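Local coordinates for protein of unknown function DUF574 (Streptomyces avermitilis, PDB 3GIW) that binds S-adenosyl-L-homocysteine in a Rossmann-type fold and is probably an S-adenosylmethionine-dependent methyltransferase, its substrate unknown, at residues R16-R26 and N113-S121; V170-A179 and Y217-R227. All blocks are in the same frame, centred on the assembly; numbering follows the deposited sequence. Where two conformers were deposited one is given.

Contact 1. Residues R16-R26 and N113-S121; sequences RIDTESAHSAR and NDPIVLTLS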
loop_
_atom_site.group_PDB
_atom_site.type_symbol
_atom_site.label_atom_id
_atom_site.label_comp_id
_atom_site.label_asym_id
_atom_site.label_seq_id
_atom_site.Cartn_x
_atom_site.Cartn_y
_atom_site.Cartn_z
ATOM N N ARG A 16 -1.109 -21.414 11.551
ATOM C CA ARG A 16 -0.513 -20.037 11.442
ATOM C C ARG A 16 -1.541 -18.970 11.079
ATOM O O ARG A 16 -1.410 -17.824 11.484
ATOM C CB ARG A 16 0.577 -19.980 10.366
ATOM C CG ARG A 16 1.782 -20.877 10.580
ATOM C CD ARG A 16 2.930 -20.372 9.714
ATOM N NE ARG A 16 3.472 -19.128 10.267
ATOM C CZ ARG A 16 3.804 -18.038 9.574
ATOM N NH1 ARG A 16 3.640 -17.963 8.246
ATOM N NH2 ARG A 16 4.289 -17.000 10.239
ATOM N N ILE A 17 -2.548 -19.356 10.309
ATOM C CA ILE A 17 -3.482 -18.413 9.676
ATOM C C ILE A 17 -4.421 -17.645 10.624
ATOM O O ILE A 17 -4.857 -16.548 10.292
ATOM C CB ILE A 17 -4.352 -19.143 8.607
ATOM C CG1 ILE A 17 -3.472 -19.741 7.511
ATOM C CG2 ILE A 17 -5.412 -18.198 7.991
ATOM C CD1 ILE A 17 -2.834 -18.734 6.636
ATOM N N ASP A 18 -4.752 -18.203 11.782
ATOM C CA ASP A 18 -5.743 -17.590 12.697
ATOM C C ASP A 18 -7.025 -17.124 11.974
ATOM O O ASP A 18 -7.287 -15.923 11.810
ATOM C CB ASP A 18 -5.129 -16.451 13.516
ATOM C CG ASP A 18 -6.095 -15.882 14.577
ATOM O OD1 ASP A 18 -7.087 -16.551 14.946
ATOM O OD2 ASP A 18 -5.870 -14.734 15.024
ATOM N N THR A 19 -7.828 -18.094 11.563
ATOM C CA THR A 19 -9.063 -17.833 10.828
ATOM C C THR A 19 -10.212 -17.297 11.676
ATOM O O THR A 19 -11.220 -16.874 11.118
ATOM C CB THR A 19 -9.572 -19.101 10.137
ATOM O OG1 THR A 19 -9.957 -20.057 11.134
ATOM C CG2 THR A 19 -8.507 -19.667 9.213
ATOM N N GLU A 20 -10.081 -17.315 13.004
ATOM C CA GLU A 20 -11.178 -16.918 13.872
ATOM C C GLU A 20 -11.185 -15.438 14.242
ATOM O O GLU A 20 -12.153 -14.984 14.837
ATOM C CB GLU A 20 -11.213 -17.785 15.139
ATOM C CG GLU A 20 -11.413 -19.272 14.858
ATOM C CD GLU A 20 -12.583 -19.546 13.917
ATOM O OE1 GLU A 20 -13.752 -19.361 14.347
ATOM O OE2 GLU A 20 -12.330 -19.943 12.744
ATOM N N SER A 21 -10.122 -14.702 13.900
ATOM C CA SER A 21 -10.115 -13.253 14.108
ATOM C C SER A 21 -9.941 -12.532 12.780
ATOM O O SER A 21 -9.365 -13.066 11.839
ATOM C CB SER A 21 -9.016 -12.852 15.087
ATOM O OG SER A 21 -7.736 -13.019 14.509
ATOM N N ALA A 22 -10.470 -11.312 12.708
ATOM C CA ALA A 22 -10.375 -10.496 11.482
ATOM C C ALA A 22 -8.945 -9.995 11.284
ATOM O O ALA A 22 -8.235 -9.674 12.260
ATOM C CB ALA A 22 -11.349 -9.319 11.537
ATOM N N HIS A 23 -8.523 -9.933 10.016
ATOM C CA HIS A 23 -7.234 -9.382 9.626
ATOM C C HIS A 23 -7.412 -8.322 8.539
ATOM O O HIS A 23 -8.187 -8.506 7.609
ATOM C CB HIS A 23 -6.269 -10.461 9.076
ATOM C CG HIS A 23 -5.830 -11.491 10.082
ATOM N ND1 HIS A 23 -6.680 -12.419 10.651
ATOM C CD2 HIS A 23 -4.599 -11.772 10.563
ATOM C CE1 HIS A 23 -5.993 -13.198 11.472
ATOM N NE2 HIS A 23 -4.726 -12.835 11.429
ATOM N N SER A 24 -6.647 -7.251 8.621
ATOM C CA SER A 24 -6.870 -6.111 7.730
ATOM C C SER A 24 -6.787 -6.486 6.223
ATOM O O SER A 24 -7.613 -6.027 5.404
ATOM C CB SER A 24 -5.942 -4.927 8.047
ATOM O OG SER A 24 -4.590 -5.255 7.911
ATOM N N ALA A 25 -5.803 -7.293 5.820
ATOM C CA ALA A 25 -5.650 -7.612 4.401
ATOM C C ALA A 25 -6.829 -8.401 3.875
ATOM O O ALA A 25 -7.210 -8.299 2.706
ATOM C CB ALA A 25 -4.375 -8.404 4.193
ATOM N N ARG A 26 -7.373 -9.264 4.729
ATOM C CA ARG A 26 -8.492 -10.124 4.382
ATOM C C ARG A 26 -9.824 -9.357 4.328
ATOM O O ARG A 26 -10.670 -9.629 3.469
ATOM C CB ARG A 26 -8.586 -11.304 5.378
ATOM C CG ARG A 26 -7.281 -12.129 5.483
ATOM C CD ARG A 26 -7.320 -13.147 6.609
ATOM N NE ARG A 26 -5.954 -13.457 7.080
ATOM C CZ ARG A 26 -5.697 -14.392 8.002
ATOM N NH1 ARG A 26 -6.706 -15.065 8.555
ATOM N NH2 ARG A 26 -4.446 -14.641 8.366
ATOM N N ASN A 113 3.327 -9.216 6.661
ATOM C CA ASN A 113 3.412 -9.993 7.886
ATOM C C ASN A 113 2.183 -10.877 8.168
ATOM O O ASN A 113 2.196 -11.610 9.145
ATOM C CB ASN A 113 3.772 -9.114 9.096
ATOM C CG ASN A 113 2.693 -8.182 9.502
ATOM O OD1 ASN A 113 1.693 -8.002 8.817
ATOM N ND2 ASN A 113 2.900 -7.525 10.649
ATOM N N ASP A 114 1.147 -10.824 7.333
ATOM C CA ASP A 114 -0.010 -11.709 7.500
ATOM C C ASP A 114 0.359 -13.077 6.922
ATOM O O ASP A 114 0.642 -13.161 5.736
ATOM C CB ASP A 114 -1.224 -11.115 6.801
ATOM C CG ASP A 114 -2.483 -11.937 6.998
ATOM O OD1 ASP A 114 -2.310 -13.150 7.211
ATOM O OD2 ASP A 114 -3.596 -11.357 6.945
ATOM N N PRO A 115 0.384 -14.145 7.752
ATOM C CA PRO A 115 0.718 -15.478 7.238
ATOM C C PRO A 115 -0.091 -15.961 6.004
ATOM O O PRO A 115 0.414 -16.805 5.261
ATOM C CB PRO A 115 0.459 -16.389 8.439
ATOM C CG PRO A 115 0.623 -15.492 9.606
ATOM C CD PRO A 115 0.130 -14.180 9.206
ATOM N N ILE A 116 -1.314 -15.471 5.777
ATOM C CA ILE A 116 -2.076 -15.905 4.588
ATOM C C ILE A 116 -1.375 -15.486 3.276
ATOM O O ILE A 116 -1.456 -16.161 2.234
ATOM C CB ILE A 116 -3.521 -15.362 4.616
ATOM C CG1 ILE A 116 -4.425 -16.201 3.699
ATOM C CG2 ILE A 116 -3.597 -13.852 4.226
ATOM C CD1 ILE A 116 -5.918 -15.833 3.789
ATOM N N VAL A 117 -0.644 -14.360 3.300
ATOM C CA VAL A 117 0.016 -13.900 2.066
ATOM C C VAL A 117 1.067 -14.932 1.604
ATOM O O VAL A 117 1.169 -15.269 0.416
ATOM C CB VAL A 117 0.572 -12.442 2.185
ATOM C CG1 VAL A 117 1.202 -11.991 0.845
ATOM C CG2 VAL A 117 -0.570 -11.504 2.592
ATOM N N LEU A 118 1.853 -15.447 2.541
ATOM C CA LEU A 118 2.815 -16.499 2.214
ATOM C C LEU A 118 2.107 -17.677 1.499
ATOM O O LEU A 118 2.608 -18.166 0.508
ATOM C CB LEU A 118 3.538 -16.989 3.472
ATOM C CG LEU A 118 4.611 -18.067 3.207
ATOM C CD1 LEU A 118 5.722 -17.589 2.255
ATOM C CD2 LEU A 118 5.179 -18.575 4.538
ATOM N N THR A 119 0.935 -18.082 1.989
ATOM C CA THR A 119 0.221 -19.201 1.339
ATOM C C THR A 119 -0.203 -18.918 -0.095
ATOM O O THR A 119 -0.437 -19.865 -0.867
ATOM C CB THR A 119 -1.026 -19.663 2.131
ATOM O OG1 THR A 119 -2.115 -18.744 1.973
ATOM C CG2 THR A 119 -0.679 -19.865 3.624
ATOM N N LEU A 120 -0.323 -17.635 -0.432
ATOM C CA LEU A 120 -0.760 -17.154 -1.740
ATOM C C LEU A 120 0.408 -16.613 -2.570
ATOM O O LEU A 120 0.201 -15.959 -3.586
ATOM C CB LEU A 120 -1.838 -16.078 -1.556
ATOM C CG LEU A 120 -3.111 -16.592 -0.898
ATOM C CD1 LEU A 120 -3.965 -15.450 -0.357
ATOM C CD2 LEU A 120 -3.896 -17.387 -1.904
ATOM N N SER A 121 1.635 -16.893 -2.151
ATOM C CA SER A 121 2.781 -16.206 -2.746
ATOM C C SER A 121 3.174 -16.709 -4.150
ATOM O O SER A 121 3.904 -16.029 -4.822
ATOM C CB SER A 121 3.986 -16.172 -1.799
ATOM O OG SER A 121 4.431 -17.454 -1.504
HETATM O O HOH W 1 1.696 -19.095 6.358
HETATM O O HOH W 2 -3.710 -8.669 7.368
#
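Arg26 holds the carboxylate of Asp114 side-on in a two-pronged salt bridge. Arg26 NH2 points straight at Asp114 OD1 (2.8 Å, 179°), while Arg26 NE reaches the syn lone pair of OD2 at 3.2 Å, the two planes being turned 34° apart. Asp114 can face this way because its CG stands anti to the backbone N (chi1 -177°). As the N-cap of helix 115-119 it has a second duty: OD1 also accepts from Ile116 N at 2.9 Å, from above the carboxylate plane, so one oxygen serves both the bridge and the cap. Arginine suits position 26 because NH1 and NH2 also both donate to Ile17 O. The His23 ring covers one face of the Arg26 guanidinium and Ile116 CD1 the other, limiting its rotation. Were Arg26 replaced by an alanine, the Asp114 carboxylate would probably be left without its charged mate and Ile17 O without its two donors. Farther out, Ile17 CD1 rests on Ile116 CA (3.6 Å) and on Thr119 CG2, and the Arg16 guanidinium lays one face on Pro115 CB (3.6 Å from NH1). A water joins Arg16 NH1 to Pro115 O, and Glu137 on strand 132-137 pairs with the same nitrogen. The first modelled loop packs against the start of helix 115-119, just past strand 107-112 and its ligand-binding Asp112, while Asp41 of helix 39-51 accepts from His23 N.

Contact 2. Residues V170-A179 and Y217-R227; sequences VHFVLDEDDA and YAARNMPMRLR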
loop_
_atom_site.group_PDB
_atom_site.type_symbol
_atom_site.label_atom_id
_atom_site.label_comp_id
_atom_site.label_asym_id
_atom_site.label_seq_id
_atom_site.Cartn_x
_atom_site.Cartn_y
_atom_site.Cartn_z
ATOM N N VAL A 170 0.145 2.233 6.418
ATOM C CA VAL A 170 0.755 3.041 7.437
ATOM C C VAL A 170 -0.202 3.449 8.576
ATOM O O VAL A 170 0.221 3.719 9.739
ATOM C CB VAL A 170 1.499 4.256 6.792
ATOM C CG1 VAL A 170 0.559 5.436 6.544
ATOM C CG2 VAL A 170 2.679 4.641 7.691
ATOM N N HIS A 171 -1.491 3.504 8.280
ATOM C CA HIS A 171 -2.479 3.860 9.313
ATOM C C HIS A 171 -2.637 2.756 10.369
ATOM O O HIS A 171 -3.257 2.981 11.405
ATOM C CB HIS A 171 -3.826 4.216 8.685
ATOM C CG HIS A 171 -4.086 3.501 7.405
ATOM N ND1 HIS A 171 -3.783 4.035 6.175
ATOM C CD2 HIS A 171 -4.499 2.236 7.174
ATOM C CE1 HIS A 171 -4.099 3.163 5.234
ATOM N NE2 HIS A 171 -4.531 2.058 5.815
ATOM N N PHE A 172 -2.057 1.580 10.122
ATOM C CA PHE A 172 -1.993 0.530 11.130
ATOM C C PHE A 172 -0.752 0.588 12.047
ATOM O O PHE A 172 -0.618 -0.202 12.985
ATOM C CB PHE A 172 -2.142 -0.868 10.500
ATOM C CG PHE A 172 -3.465 -1.084 9.832
ATOM C CD1 PHE A 172 -4.638 -1.146 10.608
ATOM C CD2 PHE A 172 -3.536 -1.218 8.455
ATOM C CE1 PHE A 172 -5.872 -1.340 9.994
ATOM C CE2 PHE A 172 -4.785 -1.399 7.825
ATOM C CZ PHE A 172 -5.925 -1.470 8.602
ATOM N N VAL A 173 0.135 1.540 11.758
ATOM C CA VAL A 173 1.247 1.901 12.615
ATOM C C VAL A 173 0.815 3.167 13.401
ATOM O O VAL A 173 0.674 4.309 12.868
ATOM C CB VAL A 173 2.540 2.200 11.815
ATOM C CG1 VAL A 173 3.743 2.345 12.793
ATOM C CG2 VAL A 173 2.832 1.113 10.709
ATOM N N LEU A 174 0.700 2.936 14.678
ATOM C CA LEU A 174 0.430 3.930 15.691
ATOM C C LEU A 174 1.738 4.628 16.142
ATOM O O LEU A 174 2.872 4.093 15.990
ATOM C CB LEU A 174 -0.291 3.257 16.872
ATOM C CG LEU A 174 -1.743 2.715 16.719
ATOM C CD1 LEU A 174 -2.811 3.444 17.598
ATOM C CD2 LEU A 174 -2.253 2.607 15.252
ATOM N N ASP A 175 1.519 5.833 16.672
ATOM C CA ASP A 175 2.589 6.806 16.847
ATOM C C ASP A 175 3.748 6.357 17.728
ATOM O O ASP A 175 4.888 6.801 17.509
ATOM C CB ASP A 175 2.010 8.129 17.350
ATOM C CG ASP A 175 1.388 8.959 16.242
ATOM O OD1 ASP A 175 1.690 8.732 15.042
ATOM O OD2 ASP A 175 0.596 9.862 16.585
ATOM N N GLU A 176 3.495 5.479 18.694
ATOM C CA GLU A 176 4.572 5.025 19.569
ATOM C C GLU A 176 5.711 4.297 18.831
ATOM O O GLU A 176 6.822 4.236 19.333
ATOM C CB GLU A 176 4.037 4.173 20.734
ATOM C CG GLU A 176 3.791 2.706 20.403
ATOM C CD GLU A 176 2.994 1.992 21.478
ATOM O OE1 GLU A 176 1.741 2.108 21.463
ATOM O OE2 GLU A 176 3.623 1.306 22.326
ATOM N N ASP A 177 5.439 3.755 17.629
ATOM C CA ASP A 177 6.505 3.093 16.836
ATOM C C ASP A 177 7.123 3.997 15.747
ATOM O O ASP A 177 8.015 3.566 15.010
ATOM C CB ASP A 177 5.989 1.800 16.183
ATOM C CG ASP A 177 5.758 0.695 17.193
ATOM O OD1 ASP A 177 6.725 0.316 17.906
ATOM O OD2 ASP A 177 4.591 0.240 17.268
ATOM N N ASP A 178 6.673 5.237 15.703
ATOM C CA ASP A 178 7.209 6.277 14.802
ATOM C C ASP A 178 7.132 5.866 13.341
ATOM O O ASP A 178 8.161 5.597 12.711
ATOM C CB ASP A 178 8.656 6.670 15.154
ATOM C CG ASP A 178 9.119 7.889 14.387
ATOM O OD1 ASP A 178 8.266 8.673 13.934
ATOM O OD2 ASP A 178 10.333 8.073 14.226
ATOM N N ALA A 179 5.921 5.871 12.766
ATOM C CA ALA A 179 5.727 5.510 11.378
ATOM C C ALA A 179 6.592 6.320 10.420
ATOM O O ALA A 179 7.136 5.766 9.465
ATOM C CB ALA A 179 4.233 5.610 10.961
ATOM N N TYR A 217 -12.347 -1.126 13.693
ATOM C CA TYR A 217 -10.994 -1.737 13.641
ATOM C C TYR A 217 -10.320 -1.875 15.014
ATOM O O TYR A 217 -9.834 -2.950 15.343
ATOM C CB TYR A 217 -10.067 -0.955 12.701
ATOM C CG TYR A 217 -10.195 -1.249 11.215
ATOM C CD1 TYR A 217 -9.479 -2.296 10.627
ATOM C CD2 TYR A 217 -10.954 -0.433 10.402
ATOM C CE1 TYR A 217 -9.573 -2.564 9.253
ATOM C CE2 TYR A 217 -11.026 -0.669 9.037
ATOM C CZ TYR A 217 -10.358 -1.757 8.467
ATOM O OH TYR A 217 -10.424 -1.970 7.092
ATOM N N ALA A 218 -10.336 -0.807 15.808
ATOM C CA ALA A 218 -9.767 -0.854 17.174
ATOM C C ALA A 218 -10.464 -1.904 18.033
ATOM O O ALA A 218 -9.788 -2.605 18.785
ATOM C CB ALA A 218 -9.808 0.518 17.834
ATOM N N ALA A 219 -11.789 -2.065 17.885
ATOM C CA ALA A 219 -12.546 -3.034 18.680
ATOM C C ALA A 219 -12.169 -4.473 18.350
ATOM O O ALA A 219 -12.358 -5.403 19.168
ATOM C CB ALA A 219 -14.034 -2.821 18.476
ATOM N N ARG A 220 -11.588 -4.657 17.177
ATOM C CA ARG A 220 -11.120 -5.957 16.684
ATOM C C ARG A 220 -9.584 -6.048 16.671
ATOM O O ARG A 220 -9.000 -6.807 15.893
ATOM C CB ARG A 220 -11.715 -6.196 15.286
ATOM C CG ARG A 220 -13.221 -6.407 15.303
ATOM C CD ARG A 220 -13.777 -6.439 13.878
ATOM N NE ARG A 220 -15.222 -6.638 13.867
ATOM C CZ ARG A 220 -16.128 -5.698 14.118
ATOM N NH1 ARG A 220 -15.761 -4.471 14.471
ATOM N NH2 ARG A 220 -17.419 -5.996 14.092
ATOM N N ASN A 221 -8.949 -5.282 17.567
ATOM C CA ASN A 221 -7.502 -5.377 17.802
ATOM C C ASN A 221 -6.634 -4.912 16.624
ATOM O O ASN A 221 -5.500 -5.375 16.461
ATOM C CB ASN A 221 -7.138 -6.822 18.216
ATOM C CG ASN A 221 -5.795 -6.925 18.930
ATOM O OD1 ASN A 221 -5.446 -6.088 19.755
ATOM N ND2 ASN A 221 -5.039 -7.968 18.605
HETATM N N MSE A 222 -7.151 -3.973 15.834
HETATM C CA MSE A 222 -6.406 -3.368 14.736
HETATM C C MSE A 222 -6.508 -1.849 14.845
HETATM O O MSE A 222 -7.059 -1.200 13.949
HETATM C CB MSE A 222 -6.979 -3.814 13.381
HETATM C CG MSE A 222 -6.895 -5.302 13.129
HETATM SE SE MSE A 222 -7.862 -5.905 11.555
HETATM C CE MSE A 222 -9.701 -5.735 12.387
ATOM N N PRO A 223 -5.916 -1.270 15.909
ATOM C CA PRO A 223 -6.095 0.180 16.035
ATOM C C PRO A 223 -5.434 0.959 14.886
ATOM O O PRO A 223 -4.415 0.528 14.310
ATOM C CB PRO A 223 -5.442 0.502 17.379
ATOM C CG PRO A 223 -4.429 -0.578 17.573
ATOM C CD PRO A 223 -5.070 -1.827 16.977
HETATM N N MSE A 224 -6.055 2.077 14.528
HETATM C CA MSE A 224 -5.616 2.909 13.435
HETATM C C MSE A 224 -5.159 4.283 13.904
HETATM O O MSE A 224 -5.642 4.803 14.911
HETATM C CB MSE A 224 -6.780 3.140 12.490
HETATM C CG MSE A 224 -7.333 1.880 11.883
HETATM SE SE MSE A 224 -8.558 2.374 10.518
HETATM C CE MSE A 224 -7.283 2.883 9.195
ATOM N N ARG A 225 -4.252 4.865 13.149
ATOM C CA ARG A 225 -3.870 6.246 13.283
ATOM C C ARG A 225 -4.178 6.924 11.942
ATOM O O ARG A 225 -3.440 6.752 10.980
ATOM C CB ARG A 225 -2.401 6.400 13.641
ATOM C CG ARG A 225 -1.951 7.851 13.703
ATOM C CD ARG A 225 -2.757 8.669 14.740
ATOM N NE ARG A 225 -1.951 9.803 15.151
ATOM C CZ ARG A 225 -1.946 10.995 14.569
ATOM N NH1 ARG A 225 -2.771 11.312 13.593
ATOM N NH2 ARG A 225 -1.105 11.928 15.015
ATOM N N LEU A 226 -5.290 7.654 11.903
ATOM C CA LEU A 226 -5.680 8.476 10.760
ATOM C C LEU A 226 -5.044 9.844 10.883
ATOM O O LEU A 226 -4.924 10.382 11.991
ATOM C CB LEU A 226 -7.222 8.507 10.631
ATOM C CG LEU A 226 -7.856 7.120 10.462
ATOM C CD1 LEU A 226 -9.361 7.317 10.423
ATOM C CD2 LEU A 226 -7.353 6.343 9.227
ATOM N N ARG A 227 -4.634 10.392 9.746
ATOM C CA ARG A 227 -3.809 11.587 9.695
ATOM C C ARG A 227 -4.415 12.749 8.908
ATOM O O ARG A 227 -5.172 12.525 7.941
ATOM C CB ARG A 227 -2.448 11.208 9.096
ATOM C CG ARG A 227 -1.594 10.398 10.019
ATOM C CD ARG A 227 -0.270 9.935 9.390
ATOM N NE ARG A 227 0.549 9.257 10.411
ATOM C CZ ARG A 227 0.468 7.965 10.720
ATOM N NH1 ARG A 227 -0.340 7.144 10.094
ATOM N NH2 ARG A 227 1.267 7.470 11.665
HETATM O O HOH W 3 -2.681 -1.524 14.251
HETATM O O HOH W 4 1.700 11.002 12.497
#
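His171 and Arg225 join the loop after strand 163-167 of the Rossmann-type sheet to the extended chain leaving helix 207-219, which ends in a Schellman motif with Asn221 as its C-prime residue. Arg225 N donates to His171 O at 2.8 Å, and Met224 CA adds a CA-H...O contact to the same oxygen.

The side chain of Arg225 leads across the contact. Its CB lies 4.1 Å from Leu174 CD2 and near Val173 O. CG stands anti to the backbone N (chi1 176°), and a bend at chi2 (59°) carries the chain to Asp175: CG and CD pass its carboxylate oxygens, then NE and NH2 both close on OD2, NE at 2.9 Å from above the carboxylate plane and NH2 on the syn lone pair. The planes stand 74° apart, consistent with one oxygen taking both bonds. NH1 turns back to Leu226 O, and NH2 also pairs with Glu231. A long, flexible arginine suits a place with partners on several sides.

Arg227 runs extended alongside, Arg225 CG lying over one face of its guanidinium; its bonds to Val170 O and Val173 O are weak, and its bridge to Asp175 is long. On the other flank, Tyr217 CD1 meets the edge of the Phe172 ring, 3.8 Å from Phe172 CE1, the planes oblique. The selenium of Met224, a selenomethionine, makes an oblique Met-aromatic contact with Phe172, while its CE lies 3.5 Å from His171 CD2. The histidine's ND1 is held by Gly201 N and its NE2 by an unidentified ligand. Between the backbones, one water donates both to Phe172 O and, at 2.7 Å, to Pro223 O.

Overall arrangement
From the first modelled residue, the chain runs through 16-26 into helix 24-31 and builds the first two sheet strands, 81-85 and 107-112, before 113-121 returns to close contact 1, a loop of 86 residues. Strands 132-137 and 163-167 follow, then 170-179 opens contact 2, closed by 217-227 after helix 179-187, strand 195-201 and helix 207-219. The two loops are in series, neither nested nor crossed. They nevertheless touch: Ser24 packs on Phe172, and the selenium of Met222 on the backbone of Ala22 to Ser24. The N-terminal region therefore bridges helix 115-119 and the loop following strand 163-167, near residues that bind S-adenosyl-L-homocysteine, Tyr28 and Asp112 by contact 1 and Met140 by contact 2.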